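Long-range contacts in epidermin leader peptide processing serine protease EpiP (Staphylococcus aureus subsp. aureus, PDB 3QFH), which probably cleaves the leader peptide from the precursor of the lantibiotic epidermin, acting as a subtilisin-like serine endopeptidase: residues I129-M134 with D173-G178; Q229-S234 with S272-A277. All blocks are in the same frame, centred on the assembly; numbering follows the deposited sequence.

Interaction 1: I129-M134 with D173-G178; sequences IDTGVM and DRKGHG
D130 meets H177 at the edge of the imidazole. CB of D130 lies 3.8 Å from CA of G178. Its CG sits in the plane of the H177 ring, and carboxylate and ring planes are only 25° apart. OD1 takes the bond from ND1 of H177 at 2.6 Å, nearly straight at 170°, on its syn lone pair. The anti lone pair of the same oxygen takes the backbone N of T131. Two N-H groups thus grip OD1 and fix the rotation of the carboxylate. OD2 of D130 lies near ND1 and CE1 of H177, 3.4 Å from CE1.

T131 makes the second link. Its OG1 stands between its own N and carbonyl carbon (chi1 68°). There it accepts from N of G178 at 2.8 Å and donates to OD1 of D173 at 2.6 Å. N of G176 reaches OD1 of D173 from the other face of the carboxylate, which makes an Asx motif just before helix 177-186. CG2 of T131 packs on CB of H177 and CB of K175. A water bridges O of T131 and N of R174. CA of G178 makes a CA-H...O contact of 3.1 Å with O of G132, where the helix start meets the turn. NE2 of H177 is hydrogen-bonded to OG of S383. The order D130, H177, S383 matches the Asp-His-Ser charge relay of subtilisin-family proteases and is consistent with the catalytic triad.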
ATOM      1  N   ILE A 129       1.919  -3.472  -4.071  1.00 22.80           N
ATOM      2  CA  ILE A 129       2.553  -2.375  -4.764  1.00 23.76           C
ATOM      3  C   ILE A 129       3.646  -1.883  -3.816  1.00 24.24           C
ATOM      4  O   ILE A 129       3.350  -1.326  -2.782  1.00 25.15           O
ATOM      5  CB  ILE A 129       1.525  -1.298  -5.109  1.00 23.60           C
ATOM      6  CG1 ILE A 129       0.454  -1.920  -6.012  1.00 23.67           C
ATOM      7  CG2 ILE A 129       2.203  -0.099  -5.770  1.00 21.22           C
ATOM      8  CD1 ILE A 129      -0.697  -1.010  -6.322  1.00 24.97           C
ATOM      9  N   ASP A 130       4.909  -2.129  -4.152  1.00 25.79           N
ATOM     10  CA  ASP A 130       5.984  -1.789  -3.223  1.00 27.92           C
ATOM     11  C   ASP A 130       7.352  -1.717  -3.930  1.00 28.04           C
ATOM     12  O   ASP A 130       7.422  -1.458  -5.156  1.00 27.01           O
ATOM     13  CB  ASP A 130       5.976  -2.819  -2.073  1.00 27.70           C
ATOM     14  CG  ASP A 130       6.336  -2.202  -0.725  1.00 32.53           C
ATOM     15  OD1 ASP A 130       7.496  -1.759  -0.523  1.00 31.74           O
ATOM     16  OD2 ASP A 130       5.439  -2.178   0.144  1.00 37.02           O
ATOM     17  N   THR A 131       8.428  -1.973  -3.191  1.00 26.53           N
ATOM     18  CA  THR A 131       9.773  -1.800  -3.734  1.00 27.26           C
ATOM     19  C   THR A 131      10.284  -2.958  -4.603  1.00 27.82           C
ATOM     20  O   THR A 131      11.316  -2.833  -5.245  1.00 29.58           O
ATOM     21  CB  THR A 131      10.809  -1.480  -2.603  1.00 27.42           C
ATOM     22  OG1 THR A 131      10.992  -2.606  -1.760  1.00 25.78           O
ATOM     23  CG2 THR A 131      10.349  -0.292  -1.734  1.00 28.06           C
ATOM     24  N   GLY A 132       9.543  -4.058  -4.663  1.00 26.94           N
ATOM     25  CA  GLY A 132       9.973  -5.242  -5.395  1.00 25.75           C
ATOM     26  C   GLY A 132      10.003  -6.369  -4.384  1.00 26.16           C
ATOM     27  O   GLY A 132       9.600  -6.170  -3.226  1.00 24.49           O
ATOM     28  N   VAL A 133      10.453  -7.550  -4.798  1.00 24.90           N
ATOM     29  CA  VAL A 133      10.523  -8.686  -3.883  1.00 24.44           C
ATOM     30  C   VAL A 133      11.691  -9.598  -4.246  1.00 25.60           C
ATOM     31  O   VAL A 133      12.111  -9.677  -5.415  1.00 24.53           O
ATOM     32  CB  VAL A 133       9.218  -9.539  -3.928  1.00 25.51           C
ATOM     33  CG1 VAL A 133       9.059 -10.215  -5.319  1.00 22.86           C
ATOM     34  CG2 VAL A 133       9.211 -10.605  -2.836  1.00 24.82           C
ATOM     35  N   MET A 134      12.237 -10.262  -3.234  1.00 26.77           N
ATOM     36  CA  MET A 134      13.256 -11.265  -3.465  1.00 27.53           C
ATOM     37  C   MET A 134      12.448 -12.518  -3.865  1.00 27.40           C
ATOM     38  O   MET A 134      12.033 -13.282  -3.016  1.00 26.29           O
ATOM     39  CB  MET A 134      14.053 -11.517  -2.193  1.00 27.36           C
ATOM     40  CG  MET A 134      15.122 -12.552  -2.408  1.00 29.61           C
ATOM     41  SD  MET A 134      15.994 -12.975  -0.933  1.00 32.66           S
ATOM     42  CE  MET A 134      16.941 -14.422  -1.560  1.00 28.47           C
ATOM     43  N   ASP A 173      13.936  -6.612  -5.650  1.00 29.75           N
ATOM     44  CA  ASP A 173      13.877  -5.587  -4.619  1.00 29.87           C
ATOM     45  C   ASP A 173      15.268  -5.001  -4.397  1.00 31.48           C
ATOM     46  O   ASP A 173      16.194  -5.732  -4.077  1.00 31.82           O
ATOM     47  CB  ASP A 173      13.395  -6.256  -3.334  1.00 30.01           C
ATOM     48  CG  ASP A 173      12.995  -5.279  -2.248  1.00 29.30           C
ATOM     49  OD1 ASP A 173      13.071  -4.058  -2.440  1.00 30.17           O
ATOM     50  OD2 ASP A 173      12.588  -5.755  -1.176  1.00 29.89           O
ATOM     51  N   ARG A 174      15.409  -3.696  -4.569  1.00 33.25           N
ATOM     52  CA  ARG A 174      16.672  -3.020  -4.303  1.00 35.80           C
ATOM     53  C   ARG A 174      16.713  -2.504  -2.873  1.00 36.60           C
ATOM     54  O   ARG A 174      17.764  -2.488  -2.258  1.00 37.76           O
ATOM     55  CB  ARG A 174      16.888  -1.817  -5.228  1.00 36.15           C
ATOM     56  CG  ARG A 174      17.349  -2.101  -6.660  1.00 37.63           C
ATOM     57  CD  ARG A 174      16.288  -2.773  -7.512  1.00 39.09           C
ATOM     58  NE  ARG A 174      16.584  -2.654  -8.936  1.00 39.23           N
ATOM     59  CZ  ARG A 174      16.030  -3.391  -9.902  1.00 39.62           C
ATOM     60  NH1 ARG A 174      16.381  -3.182 -11.162  1.00 40.94           N
ATOM     61  NH2 ARG A 174      15.161  -4.358  -9.620  1.00 37.86           N
ATOM     62  N   LYS A 175      15.566  -2.064  -2.358  1.00 37.04           N
ATOM     63  CA  LYS A 175      15.497  -1.448  -1.029  1.00 36.82           C
ATOM     64  C   LYS A 175      15.258  -2.403   0.123  1.00 35.21           C
ATOM     65  O   LYS A 175      15.806  -2.202   1.204  1.00 36.41           O
ATOM     66  CB  LYS A 175      14.420  -0.353  -1.008  1.00 37.13           C
ATOM     67  CG  LYS A 175      14.754   0.825  -1.858  1.00 40.57           C
ATOM     68  CD  LYS A 175      13.816   1.980  -1.574  1.00 42.33           C
ATOM     69  CE  LYS A 175      14.244   3.196  -2.293  1.00 42.94           C
ATOM     70  NZ  LYS A 175      13.425   4.361  -1.889  1.00 49.26           N
ATOM     71  N   GLY A 176      14.404  -3.403  -0.085  1.00 33.32           N
ATOM     72  CA  GLY A 176      14.137  -4.422   0.943  1.00 31.84           C
ATOM     73  C   GLY A 176      12.755  -4.412   1.575  1.00 29.43           C
ATOM     74  O   GLY A 176      12.329  -5.406   2.153  1.00 29.52           O
ATOM     75  N   HIS A 177      12.052  -3.295   1.451  1.00 28.15           N
ATOM     76  CA  HIS A 177      10.743  -3.125   2.040  1.00 27.28           C
ATOM     77  C   HIS A 177       9.691  -4.085   1.471  1.00 25.91           C
ATOM     78  O   HIS A 177       8.925  -4.683   2.223  1.00 25.29           O
ATOM     79  CB  HIS A 177      10.278  -1.681   1.832  1.00 28.45           C
ATOM     80  CG  HIS A 177       9.054  -1.332   2.609  1.00 33.82           C
ATOM     81  ND1 HIS A 177       7.795  -1.315   2.049  1.00 39.21           N
ATOM     82  CD2 HIS A 177       8.893  -0.999   3.913  1.00 36.26           C
ATOM     83  CE1 HIS A 177       6.912  -0.977   2.972  1.00 39.73           C
ATOM     84  NE2 HIS A 177       7.555  -0.782   4.112  1.00 41.14           N
ATOM     85  N   GLY A 178       9.641  -4.213   0.149  1.00 24.58           N
ATOM     86  CA  GLY A 178       8.648  -5.081  -0.505  1.00 23.96           C
ATOM     87  C   GLY A 178       8.771  -6.523  -0.054  1.00 23.22           C
ATOM     88  O   GLY A 178       7.770  -7.217   0.121  1.00 22.44           O
TER
HETATM   89  O   HOH W   1      13.552  -1.387  -4.858  1.00 19.75           O

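Interaction 2: Q229-S234 with S272-A277; sequences QVINIS and SIVVAA
V230 to I233 pair in register with I273 to A276 as neighbouring parallel strands in the central sheet of the subtilisin-like fold. Five backbone hydrogen bonds join the segments, running from N of I273 with O of Q229 to N of A277 with O of I233. The first differs in direction: N of I273 sits 36° out of the carbonyl plane of Q229. In the other four the donor lies nearly in line with the C=O.

Side chains alternate between the two faces. On the face of I231, I233, V274 and A276, the isoleucine tips are the bumps. Each isoleucine has CG1 beside its backbone N, chi1 -57° in I231 and -48° in I233, and an extended tip. CD1 of I231 fits into the angle between S272 and V274. It rests on CB of S272, 3.8 Å away. CD1 of I231 is farther from CG2 of V274, 4.4 Å. V274 borders both isoleucines, turning its other methyl, CG1, toward I233. Helix 213-225 covers this face, I220 meeting I233 and A223 meeting I231.

On the face of V230, N232, I273 and V275, CG1 of V230 meets CG2 of V275 at 4.2 Å. T386 and S390 of helix 382-400 pack on V275.

At the C-terminal end of the pair, CB of A277 lies 3.7 Å from O of S234. The tightest side-chain fit is on the isoleucine face, where CD1 of I233 touches CG1 of V274 at 3.5 Å.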
ATOM      1  N   GLN A 229      -7.742  -9.372  -6.864  1.00 28.14           N
ATOM      2  CA  GLN A 229      -8.874  -8.790  -6.156  1.00 27.95           C
ATOM      3  C   GLN A 229      -8.521  -8.061  -4.876  1.00 25.94           C
ATOM      4  O   GLN A 229      -9.356  -7.345  -4.347  1.00 26.38           O
ATOM      5  CB  GLN A 229      -9.977  -9.828  -5.908  1.00 28.79           C
ATOM      6  CG  GLN A 229     -10.813 -10.114  -7.150  1.00 32.47           C
ATOM      7  CD  GLN A 229     -12.127 -10.772  -6.803  1.00 33.58           C
ATOM      8  OE1 GLN A 229     -12.158 -11.904  -6.344  1.00 35.73           O
ATOM      9  NE2 GLN A 229     -13.221 -10.050  -7.006  1.00 35.12           N
ATOM     10  N   VAL A 230      -7.314  -8.257  -4.361  1.00 25.31           N
ATOM     11  CA  VAL A 230      -6.849  -7.505  -3.186  1.00 23.88           C
ATOM     12  C   VAL A 230      -5.552  -6.799  -3.583  1.00 23.93           C
ATOM     13  O   VAL A 230      -4.634  -7.425  -4.077  1.00 27.31           O
ATOM     14  CB  VAL A 230      -6.624  -8.404  -1.947  1.00 24.39           C
ATOM     15  CG1 VAL A 230      -6.099  -7.572  -0.747  1.00 22.75           C
ATOM     16  CG2 VAL A 230      -7.909  -9.152  -1.583  1.00 21.37           C
ATOM     17  N   ILE A 231      -5.485  -5.494  -3.350  1.00 23.99           N
ATOM     18  CA  ILE A 231      -4.346  -4.678  -3.723  1.00 22.98           C
ATOM     19  C   ILE A 231      -3.831  -3.992  -2.470  1.00 23.79           C
ATOM     20  O   ILE A 231      -4.550  -3.181  -1.868  1.00 24.28           O
ATOM     21  CB  ILE A 231      -4.738  -3.604  -4.777  1.00 22.69           C
ATOM     22  CG1 ILE A 231      -5.335  -4.257  -6.025  1.00 21.54           C
ATOM     23  CG2 ILE A 231      -3.505  -2.761  -5.137  1.00 23.14           C
ATOM     24  CD1 ILE A 231      -5.880  -3.258  -7.103  1.00 20.55           C
ATOM     25  N   ASN A 232      -2.594  -4.314  -2.092  1.00 23.08           N
ATOM     26  CA  ASN A 232      -1.965  -3.790  -0.867  1.00 23.67           C
ATOM     27  C   ASN A 232      -1.041  -2.624  -1.172  1.00 25.38           C
ATOM     28  O   ASN A 232      -0.091  -2.768  -1.939  1.00 24.59           O
ATOM     29  CB  ASN A 232      -1.179  -4.928  -0.188  1.00 23.07           C
ATOM     30  CG  ASN A 232      -0.632  -4.553   1.162  1.00 24.06           C
ATOM     31  OD1 ASN A 232      -1.273  -4.801   2.190  1.00 28.10           O
ATOM     32  ND2 ASN A 232       0.532  -3.916   1.179  1.00 24.64           N
ATOM     33  N   ILE A 233      -1.327  -1.473  -0.578  1.00 28.78           N
ATOM     34  CA  ILE A 233      -0.499  -0.271  -0.761  1.00 32.51           C
ATOM     35  C   ILE A 233       0.042   0.148   0.599  1.00 35.50           C
ATOM     36  O   ILE A 233      -0.683   0.655   1.462  1.00 34.66           O
ATOM     37  CB  ILE A 233      -1.281   0.886  -1.402  1.00 32.19           C
ATOM     38  CG1 ILE A 233      -2.059   0.400  -2.620  1.00 34.65           C
ATOM     39  CG2 ILE A 233      -0.340   1.995  -1.831  1.00 33.74           C
ATOM     40  CD1 ILE A 233      -2.925   1.481  -3.247  1.00 33.34           C
ATOM     41  N   SER A 234       1.326  -0.106   0.807  1.00 40.43           N
ATOM     42  CA  SER A 234       1.971   0.246   2.051  1.00 43.12           C
ATOM     43  C   SER A 234       2.563   1.674   1.977  1.00 45.65           C
ATOM     44  O   SER A 234       2.877   2.270   3.006  1.00 49.14           O
ATOM     45  CB  SER A 234       2.995  -0.846   2.448  1.00 44.22           C
ATOM     46  OG  SER A 234       2.327  -2.069   2.885  1.00 41.27           O
ATOM     47  N   SER A 272     -11.823  -5.060  -7.394  1.00 28.79           N
ATOM     48  CA  SER A 272     -10.651  -5.239  -6.558  1.00 30.27           C
ATOM     49  C   SER A 272     -10.822  -4.324  -5.361  1.00 30.42           C
ATOM     50  O   SER A 272     -11.436  -3.252  -5.473  1.00 32.06           O
ATOM     51  CB  SER A 272      -9.351  -4.879  -7.262  1.00 30.09           C
ATOM     52  OG  SER A 272      -9.080  -5.755  -8.335  1.00 32.71           O
ATOM     53  N   ILE A 273     -10.318  -4.774  -4.222  1.00 28.41           N
ATOM     54  CA  ILE A 273     -10.340  -4.009  -2.986  1.00 28.35           C
ATOM     55  C   ILE A 273      -8.940  -3.434  -2.809  1.00 27.69           C
ATOM     56  O   ILE A 273      -7.943  -4.156  -2.992  1.00 24.90           O
ATOM     57  CB  ILE A 273     -10.600  -4.946  -1.747  1.00 28.35           C
ATOM     58  CG1 ILE A 273     -11.831  -5.827  -1.958  1.00 29.40           C
ATOM     59  CG2 ILE A 273     -10.708  -4.133  -0.461  1.00 28.60           C
ATOM     60  CD1 ILE A 273     -12.009  -6.892  -0.870  1.00 27.92           C
ATOM     61  N   VAL A 274      -8.862  -2.161  -2.418  1.00 27.89           N
ATOM     62  CA  VAL A 274      -7.603  -1.488  -2.152  1.00 26.42           C
ATOM     63  C   VAL A 274      -7.443  -1.310  -0.636  1.00 25.63           C
ATOM     64  O   VAL A 274      -8.312  -0.725   0.038  1.00 26.75           O
ATOM     65  CB  VAL A 274      -7.545  -0.110  -2.856  1.00 28.70           C
ATOM     66  CG1 VAL A 274      -6.272   0.676  -2.431  1.00 28.82           C
ATOM     67  CG2 VAL A 274      -7.594  -0.262  -4.378  1.00 27.00           C
ATOM     68  N   VAL A 275      -6.345  -1.838  -0.106  1.00 24.19           N
ATOM     69  CA  VAL A 275      -6.008  -1.750   1.311  1.00 23.69           C
ATOM     70  C   VAL A 275      -4.769  -0.859   1.447  1.00 23.51           C
ATOM     71  O   VAL A 275      -3.721  -1.135   0.859  1.00 23.07           O
ATOM     72  CB  VAL A 275      -5.699  -3.136   1.885  1.00 24.47           C
ATOM     73  CG1 VAL A 275      -5.452  -3.055   3.421  1.00 23.05           C
ATOM     74  CG2 VAL A 275      -6.841  -4.104   1.536  1.00 25.25           C
ATOM     75  N   ALA A 276      -4.878   0.174   2.257  1.00 23.18           N
ATOM     76  CA  ALA A 276      -3.837   1.142   2.380  1.00 25.03           C
ATOM     77  C   ALA A 276      -3.377   1.296   3.822  1.00 25.68           C
ATOM     78  O   ALA A 276      -4.172   1.239   4.753  1.00 25.15           O
ATOM     79  CB  ALA A 276      -4.356   2.491   1.862  1.00 25.19           C
ATOM     80  N   ALA A 277      -2.091   1.528   3.981  1.00 25.57           N
ATOM     81  CA  ALA A 277      -1.509   1.744   5.295  1.00 27.41           C
ATOM     82  C   ALA A 277      -1.770   3.156   5.772  1.00 27.36           C
ATOM     83  O   ALA A 277      -1.645   4.109   5.008  1.00 29.45           O
ATOM     84  CB  ALA A 277       0.002   1.518   5.255  1.00 24.88           C
TER

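How the interactions relate
From the N terminus, the chain first runs through strand 126-130 into the turn of 131-134. Interaction 1 closes when 173-178 returns to that turn after a span that is mostly loop, and helix 177-186 begins. Strand 230-233 then opens interaction 2, which closes at strand 273-277 after a span that includes helix 254-269. The contacts are in series, neither nested nor crossed. Their centres are about 16 Å apart, yet strands 126-130 and 230-233 are sheet neighbours. N of I129 probably bonds to O of N232, and S234 packs against D130 and H177. Together they join the presumed active-site end to the middle of the parallel sheet.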